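Long-range contacts in DELTA1-pyrroline-2-carboxylate reductase (Thermococcus litoralis DSM 5473, PDB 6T3E), which reduces Delta1-pyrroline-2-carboxylate to L-proline with NADH as hydride donor, probably as a step in L-hydroxyproline metabolism: residues 240-245 and 315-320; 263-268 and 292-297. All coordinates share one frame; numbering follows the deposited sequence.

Contact 1: 240-245 and 315-320; sequences THINSV and ITLFKS. With NAI (1,4-dihydronicotinamide adenine dinucleotide), chain F.
Ile242 and Phe318 lie on neighbouring parallel strands, 241-244 and 316-319. Ile242 N donates to Thr316 O at 2.7 Å, and Phe318 N to Ile242 O. The ladder ends with Ser320 N bonded to Ser244 O at 2.8 Å.

On the face of His241 and Phe318, the Asn243 amide is turned 80° to the Phe318 ring and brings OD1 to the ring edge, 3.4 Å from CD2. A chi1 of 166° swings the His241 ring along the strand toward Asn243; its NE2 donates to Asn243 OD1 at 2.7 Å from above the amide plane, while ND1 makes a weak 3.3 Å bond to Thr316 OG1. A leucine for His241 would probably leave Asn243 OD1 without this donor, its amide then held through ND2, and Thr316 OG1 without its weak partner. Thr316 OG1 is bonded more strongly to Leu146 O, and Asn243 ND2 to Thr143 OG1.

On the opposite face Lys319 NZ donates to Ser244 OG at 2.6 Å and pairs with Asp279. Ser320 OG reaches the NADH carboxamide O7N at 3.2 Å, placing the C-terminal strand ends at the nicotinamide.

Strand 219-222 flanks 241-244, strand 264-267 flanks 316-319, and helix 128-146 packs on His241 and Phe318.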
loop_
_atom_site.group_PDB
_atom_site.type_symbol
_atom_site.label_atom_id
_atom_site.label_comp_id
_atom_site.label_asym_id
_atom_site.label_seq_id
_atom_site.Cartn_x
_atom_site.Cartn_y
_atom_site.Cartn_z
ATOM N N THR B 240 -11.534 -22.312 -28.769
ATOM C CA THR B 240 -11.653 -20.911 -28.407
ATOM C C THR B 240 -10.797 -20.617 -27.183
ATOM O O THR B 240 -10.670 -21.453 -26.282
ATOM C CB THR B 240 -13.105 -20.514 -28.147
ATOM O OG1 THR B 240 -13.445 -20.817 -26.789
ATOM C CG2 THR B 240 -14.048 -21.234 -29.106
ATOM N N HIS B 241 -10.211 -19.420 -27.166
ATOM C CA HIS B 241 -9.411 -18.923 -26.057
ATOM C C HIS B 241 -10.169 -17.806 -25.358
ATOM O O HIS B 241 -10.781 -16.959 -26.016
ATOM C CB HIS B 241 -8.051 -18.397 -26.533
ATOM C CG HIS B 241 -7.335 -17.574 -25.504
ATOM N ND1 HIS B 241 -6.743 -18.127 -24.388
ATOM C CD2 HIS B 241 -7.134 -16.240 -25.411
ATOM C CE1 HIS B 241 -6.200 -17.171 -23.656
ATOM N NE2 HIS B 241 -6.419 -16.016 -24.258
ATOM N N ILE B 242 -10.160 -17.827 -24.025
ATOM C CA ILE B 242 -10.931 -16.896 -23.207
ATOM C C ILE B 242 -9.978 -16.085 -22.344
ATOM O O ILE B 242 -9.123 -16.652 -21.655
ATOM C CB ILE B 242 -11.953 -17.617 -22.306
ATOM C CG1 ILE B 242 -12.593 -18.794 -23.038
ATOM C CG2 ILE B 242 -13.013 -16.643 -21.815
ATOM C CD1 ILE B 242 -13.455 -18.377 -24.193
ATOM N N ASN B 243 -10.157 -14.769 -22.353
ATOM C CA ASN B 243 -9.504 -13.869 -21.412
ATOM C C ASN B 243 -10.578 -13.260 -20.521
ATOM O O ASN B 243 -11.489 -12.582 -21.013
ATOM C CB ASN B 243 -8.712 -12.780 -22.139
ATOM C CG ASN B 243 -7.561 -13.343 -22.955
ATOM O OD1 ASN B 243 -6.692 -14.035 -22.427
ATOM N ND2 ASN B 243 -7.543 -13.037 -24.241
ATOM N N SER B 244 -10.491 -13.534 -19.223
ATOM C CA SER B 244 -11.460 -13.056 -18.246
ATOM C C SER B 244 -10.731 -12.210 -17.210
ATOM O O SER B 244 -9.846 -12.710 -16.505
ATOM C CB SER B 244 -12.190 -14.230 -17.587
ATOM O OG SER B 244 -13.096 -13.787 -16.594
ATOM N N VAL B 245 -11.073 -10.925 -17.141
ATOM C CA VAL B 245 -10.387 -10.002 -16.249
ATOM C C VAL B 245 -11.318 -9.392 -15.216
ATOM O O VAL B 245 -10.851 -8.669 -14.318
ATOM C CB VAL B 245 -9.648 -8.900 -17.038
ATOM C CG1 VAL B 245 -8.941 -9.514 -18.236
ATOM C CG2 VAL B 245 -10.607 -7.820 -17.480
ATOM N N ILE B 315 -9.943 -25.960 -25.120
ATOM C CA ILE B 315 -10.445 -24.626 -24.816
ATOM C C ILE B 315 -9.558 -24.029 -23.735
ATOM O O ILE B 315 -9.419 -24.610 -22.651
ATOM C CB ILE B 315 -11.912 -24.655 -24.370
ATOM C CG1 ILE B 315 -12.783 -25.274 -25.460
ATOM C CG2 ILE B 315 -12.383 -23.251 -24.048
ATOM C CD1 ILE B 315 -14.239 -25.104 -25.234
ATOM N N THR B 316 -8.946 -22.883 -24.032
ATOM C CA THR B 316 -7.998 -22.239 -23.131
ATOM C C THR B 316 -8.627 -21.021 -22.480
ATOM O O THR B 316 -9.261 -20.205 -23.155
ATOM C CB THR B 316 -6.728 -21.805 -23.874
ATOM O OG1 THR B 316 -7.073 -21.321 -25.180
ATOM C CG2 THR B 316 -5.753 -22.969 -24.001
ATOM N N LEU B 317 -8.396 -20.875 -21.176
ATOM C CA LEU B 317 -8.941 -19.773 -20.392
ATOM C C LEU B 317 -7.830 -19.137 -19.576
ATOM O O LEU B 317 -7.225 -19.798 -18.725
ATOM C CB LEU B 317 -10.066 -20.253 -19.468
ATOM C CG LEU B 317 -10.302 -19.399 -18.223
ATOM C CD1 LEU B 317 -10.868 -18.049 -18.606
ATOM C CD2 LEU B 317 -11.222 -20.127 -17.260
ATOM N N PHE B 318 -7.583 -17.848 -19.819
ATOM C CA PHE B 318 -6.642 -17.057 -19.032
ATOM C C PHE B 318 -7.446 -16.204 -18.059
ATOM O O PHE B 318 -8.196 -15.314 -18.476
ATOM C CB PHE B 318 -5.762 -16.184 -19.926
ATOM C CG PHE B 318 -4.926 -15.182 -19.166
ATOM C CD1 PHE B 318 -4.068 -15.601 -18.162
ATOM C CD2 PHE B 318 -4.994 -13.826 -19.462
ATOM C CE1 PHE B 318 -3.300 -14.688 -17.461
ATOM C CE2 PHE B 318 -4.232 -12.908 -18.773
ATOM C CZ PHE B 318 -3.382 -13.339 -17.766
ATOM N N LYS B 319 -7.287 -16.478 -16.768
ATOM C CA LYS B 319 -7.989 -15.751 -15.724
ATOM C C LYS B 319 -7.048 -14.723 -15.123
ATOM O O LYS B 319 -5.989 -15.080 -14.604
ATOM C CB LYS B 319 -8.496 -16.695 -14.638
ATOM C CG LYS B 319 -9.321 -15.968 -13.601
ATOM C CD LYS B 319 -10.553 -15.360 -14.244
ATOM C CE LYS B 319 -10.770 -13.923 -13.826
ATOM N NZ LYS B 319 -12.152 -13.492 -14.224
ATOM N N SER B 320 -7.433 -13.454 -15.187
ATOM C CA SER B 320 -6.581 -12.367 -14.736
ATOM C C SER B 320 -7.316 -11.527 -13.710
ATOM O O SER B 320 -8.467 -11.147 -13.931
ATOM C CB SER B 320 -6.128 -11.496 -15.901
ATOM O OG SER B 320 -5.766 -10.227 -15.411
HETATM P PA NAI F . -16.533 -0.462 -16.630
HETATM O O1A NAI F . -17.636 -0.151 -15.653
HETATM O O2A NAI F . -16.039 0.818 -17.276
HETATM O O5B NAI F . -16.984 -1.570 -17.760
HETATM C C5B NAI F . -17.707 -2.679 -17.239
HETATM C C4B NAI F . -18.716 -3.200 -18.353
HETATM O O4B NAI F . -19.253 -4.317 -17.988
HETATM C C3B NAI F . -19.879 -2.192 -18.496
HETATM O O3B NAI F . -19.920 -1.753 -19.778
HETATM C C2B NAI F . -21.126 -3.009 -18.101
HETATM O O2B NAI F . -22.351 -2.510 -18.835
HETATM C C1B NAI F . -20.800 -4.219 -18.460
HETATM N N9A NAI F . -21.584 -5.223 -17.794
HETATM C C8A NAI F . -21.756 -5.254 -16.470
HETATM N N7A NAI F . -22.527 -6.300 -16.191
HETATM C C5A NAI F . -22.830 -6.919 -17.344
HETATM C C6A NAI F . -23.588 -8.037 -17.593
HETATM N N6A NAI F . -24.327 -8.933 -16.724
HETATM N N1A NAI F . -23.751 -8.470 -18.841
HETATM C C2A NAI F . -23.150 -7.804 -19.858
HETATM N N3A NAI F . -22.398 -6.702 -19.611
HETATM C C4A NAI F . -22.249 -6.263 -18.336
HETATM O O3 NAI F . -15.324 -1.172 -15.732
HETATM P PN NAI F . -13.910 -1.751 -16.396
HETATM O O1N NAI F . -12.864 -0.708 -16.054
HETATM O O2N NAI F . -14.052 -1.983 -17.874
HETATM O O5D NAI F . -13.537 -3.164 -15.686
HETATM C C5D NAI F . -14.096 -4.308 -16.217
HETATM C C4D NAI F . -13.797 -5.487 -15.252
HETATM O O4D NAI F . -12.511 -5.775 -15.220
HETATM C C3D NAI F . -14.174 -5.093 -13.817
HETATM O O3D NAI F . -14.772 -6.175 -13.199
HETATM C C2D NAI F . -12.834 -4.810 -13.124
HETATM O O2D NAI F . -13.012 -5.003 -11.618
HETATM C C1D NAI F . -12.042 -5.691 -13.678
HETATM N N1N NAI F . -10.643 -5.232 -13.638
HETATM C C2N NAI F . -9.563 -6.156 -13.347
HETATM C C3N NAI F . -8.109 -5.802 -13.769
HETATM C C7N NAI F . -7.180 -7.014 -14.054
HETATM O O7N NAI F . -7.650 -8.090 -13.995
HETATM N N7N NAI F . -5.753 -6.808 -14.388
HETATM C C4N NAI F . -7.811 -4.495 -14.475
HETATM C C5N NAI F . -8.879 -3.418 -14.243
HETATM C C6N NAI F . -10.315 -3.842 -13.890
#

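Contact 2: 263-268 and 292-297; sequences SKLVVD and GHIHAE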
loop_
_atom_site.group_PDB
_atom_site.type_symbol
_atom_site.label_atom_id
_atom_site.label_comp_id
_atom_site.label_asym_id
_atom_site.label_seq_id
_atom_site.Cartn_x
_atom_site.Cartn_y
_atom_site.Cartn_z
ATOM N N SER B 263 -12.094 -25.824 -19.350
ATOM C CA SER B 263 -10.965 -25.185 -20.007
ATOM C C SER B 263 -9.640 -25.597 -19.385
ATOM O O SER B 263 -9.573 -26.091 -18.254
ATOM C CB SER B 263 -11.077 -23.658 -19.952
ATOM O OG SER B 263 -12.076 -23.170 -20.824
ATOM N N LYS B 264 -8.581 -25.372 -20.162
ATOM C CA LYS B 264 -7.208 -25.442 -19.679
ATOM C C LYS B 264 -6.898 -24.107 -19.018
ATOM O O LYS B 264 -6.768 -23.086 -19.702
ATOM C CB LYS B 264 -6.253 -25.733 -20.837
ATOM C CG LYS B 264 -4.896 -26.279 -20.418
ATOM C CD LYS B 264 -3.842 -25.992 -21.466
ATOM C CE LYS B 264 -2.979 -27.202 -21.726
ATOM N NZ LYS B 264 -1.978 -26.930 -22.785
ATOM N N LEU B 265 -6.779 -24.117 -17.690
ATOM C CA LEU B 265 -6.810 -22.898 -16.888
ATOM C C LEU B 265 -5.404 -22.346 -16.660
ATOM O O LEU B 265 -4.543 -23.026 -16.089
ATOM C CB LEU B 265 -7.511 -23.179 -15.560
ATOM C CG LEU B 265 -7.638 -22.033 -14.559
ATOM C CD1 LEU B 265 -8.274 -20.823 -15.219
ATOM C CD2 LEU B 265 -8.455 -22.473 -13.350
ATOM N N VAL B 266 -5.183 -21.100 -17.073
ATOM C CA VAL B 266 -3.959 -20.364 -16.774
ATOM C C VAL B 266 -4.344 -19.116 -15.990
ATOM O O VAL B 266 -5.297 -18.418 -16.355
ATOM C CB VAL B 266 -3.169 -19.997 -18.048
ATOM C CG1 VAL B 266 -1.999 -19.087 -17.705
ATOM C CG2 VAL B 266 -2.670 -21.254 -18.750
ATOM N N VAL B 267 -3.604 -18.839 -14.919
ATOM C CA VAL B 267 -3.889 -17.721 -14.031
ATOM C C VAL B 267 -2.718 -16.752 -14.071
ATOM O O VAL B 267 -1.581 -17.141 -14.352
ATOM C CB VAL B 267 -4.148 -18.198 -12.586
ATOM C CG1 VAL B 267 -5.318 -19.180 -12.556
ATOM C CG2 VAL B 267 -2.899 -18.819 -12.004
ATOM N N ASP B 268 -3.001 -15.472 -13.804
ATOM C CA ASP B 268 -1.916 -14.498 -13.721
ATOM C C ASP B 268 -1.007 -14.809 -12.541
ATOM O O ASP B 268 0.219 -14.810 -12.672
ATOM C CB ASP B 268 -2.478 -13.068 -13.639
ATOM C CG ASP B 268 -3.465 -12.878 -12.511
ATOM O OD1 ASP B 268 -3.159 -12.133 -11.557
ATOM O OD2 ASP B 268 -4.558 -13.481 -12.575
ATOM N N GLY B 292 -5.484 -28.241 -8.384
ATOM C CA GLY B 292 -4.722 -28.837 -9.469
ATOM C C GLY B 292 -5.264 -28.559 -10.855
ATOM O O GLY B 292 -4.559 -28.827 -11.835
ATOM N N HIS B 293 -6.502 -28.058 -10.958
ATOM C CA HIS B 293 -7.086 -27.706 -12.249
ATOM C C HIS B 293 -6.367 -26.533 -12.910
ATOM O O HIS B 293 -6.520 -26.335 -14.121
ATOM C CB HIS B 293 -8.574 -27.383 -12.073
ATOM C CG HIS B 293 -9.307 -27.189 -13.362
ATOM N ND1 HIS B 293 -9.366 -28.161 -14.337
ATOM C CD2 HIS B 293 -10.004 -26.132 -13.841
ATOM C CE1 HIS B 293 -10.070 -27.713 -15.361
ATOM N NE2 HIS B 293 -10.469 -26.485 -15.085
ATOM N N ILE B 294 -5.600 -25.761 -12.142
ATOM C CA ILE B 294 -4.755 -24.696 -12.675
ATOM C C ILE B 294 -3.582 -25.351 -13.395
ATOM O O ILE B 294 -2.743 -26.005 -12.766
ATOM C CB ILE B 294 -4.265 -23.752 -11.568
ATOM C CG1 ILE B 294 -5.394 -22.834 -11.100
ATOM C CG2 ILE B 294 -3.060 -22.935 -12.046
ATOM C CD1 ILE B 294 -5.123 -22.157 -9.765
ATOM N N HIS B 295 -3.531 -25.195 -14.720
ATOM C CA HIS B 295 -2.447 -25.796 -15.490
ATOM C C HIS B 295 -1.118 -25.127 -15.177
ATOM O O HIS B 295 -0.120 -25.801 -14.906
ATOM C CB HIS B 295 -2.746 -25.703 -16.986
ATOM C CG HIS B 295 -1.555 -25.967 -17.856
ATOM N ND1 HIS B 295 -1.018 -27.227 -18.021
ATOM C CD2 HIS B 295 -0.803 -25.136 -18.616
ATOM C CE1 HIS B 295 0.011 -27.161 -18.846
ATOM N NE2 HIS B 295 0.162 -25.904 -19.223
ATOM N N ALA B 296 -1.091 -23.798 -15.189
ATOM C CA ALA B 296 0.152 -23.074 -14.998
ATOM C C ALA B 296 -0.141 -21.615 -14.678
ATOM O O ALA B 296 -1.186 -21.069 -15.042
ATOM C CB ALA B 296 1.042 -23.172 -16.242
ATOM N N GLU B 297 0.820 -20.991 -14.007
ATOM C CA GLU B 297 0.854 -19.545 -13.883
ATOM C C GLU B 297 1.462 -18.943 -15.139
ATOM O O GLU B 297 2.290 -19.563 -15.812
ATOM C CB GLU B 297 1.679 -19.119 -12.669
ATOM C CG GLU B 297 1.145 -19.591 -11.334
ATOM C CD GLU B 297 1.896 -18.981 -10.168
ATOM O OE1 GLU B 297 1.421 -17.969 -9.609
ATOM O OE2 GLU B 297 2.967 -19.511 -9.811
#
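Ile294 packs between Leu265 and Val267 in the closely packed part of the contact: its CG1 lies 3.8 Å from Leu265 CD2 and 3.9 Å from Val267 CG1. The side chains of Val267 and Ile294 meet at about a right angle. Helix 270-276 packs against this apolar group, with Val273 against Val267 and Leu274 against Ile294. Next to it, His293 brings CD2 within 4.0 Å of Leu265 CD2, and its NE2 finds its hydrogen bond at Val260 O.

The backbone pairing is sparser. Strands 264-267 and 294-297 run parallel with their directions 32° apart, and two hydrogen bonds join them: His295 N to Leu265 O at 2.8 Å, and Val267 N to Ala296 O at 3.3 Å. Ala296 O also receives a CA-H contact from Val266. On the face of Val266 and Ala296, Ile301 of helix 298-303 touches both side chains.

The connection through helices 270-276 and 278-286 makes this a beta-alpha-beta crossover, and 294-297 is the outermost strand at this end of the parallel, Rossmann-type sheet. Glu297 is the N-cap of helix 298-303. Its backbone N is bonded to Glu300 OE1, one half of a capping box, while its own OE1 accepts from Lys270 N.

Against the Ile294 group stands a looser pair, Lys264 and His295, both partly exposed. Lys264 bends at chi3, which sets CE over one face of the His295 ring, 4.1 Å from the centroid and 5° off the normal, a CH-pi contact. Beyond it both polar ends turn to the same loop: Lys264 NZ bonds to Gly308 O and forms a salt bridge with Glu310, and His295 NE2 bonds to Lys307 O.

Of the four strands, 241-244 comes first from the N terminus and opens the long loop that contact 1 closes when the chain returns as 315-320, after 69 intervening residues. Within that excursion, strand 264-267 and strand 294-297 close a shorter loop as contact 2, spanning a mostly helical segment; the two loops therefore nest and do not cross. Strand 316-319 enters the sheet between 241-244 and 264-267 and joins the contacts directly: Ile315 O lies 2.7 Å from Lys264 N, and Lys319 N lies 2.8 Å from Val266 O, both probable hydrogen bonds. Strand 316-319 thus ties the interior of the parallel sheet, beside the cofactor, to the outer strand pair of contact 2.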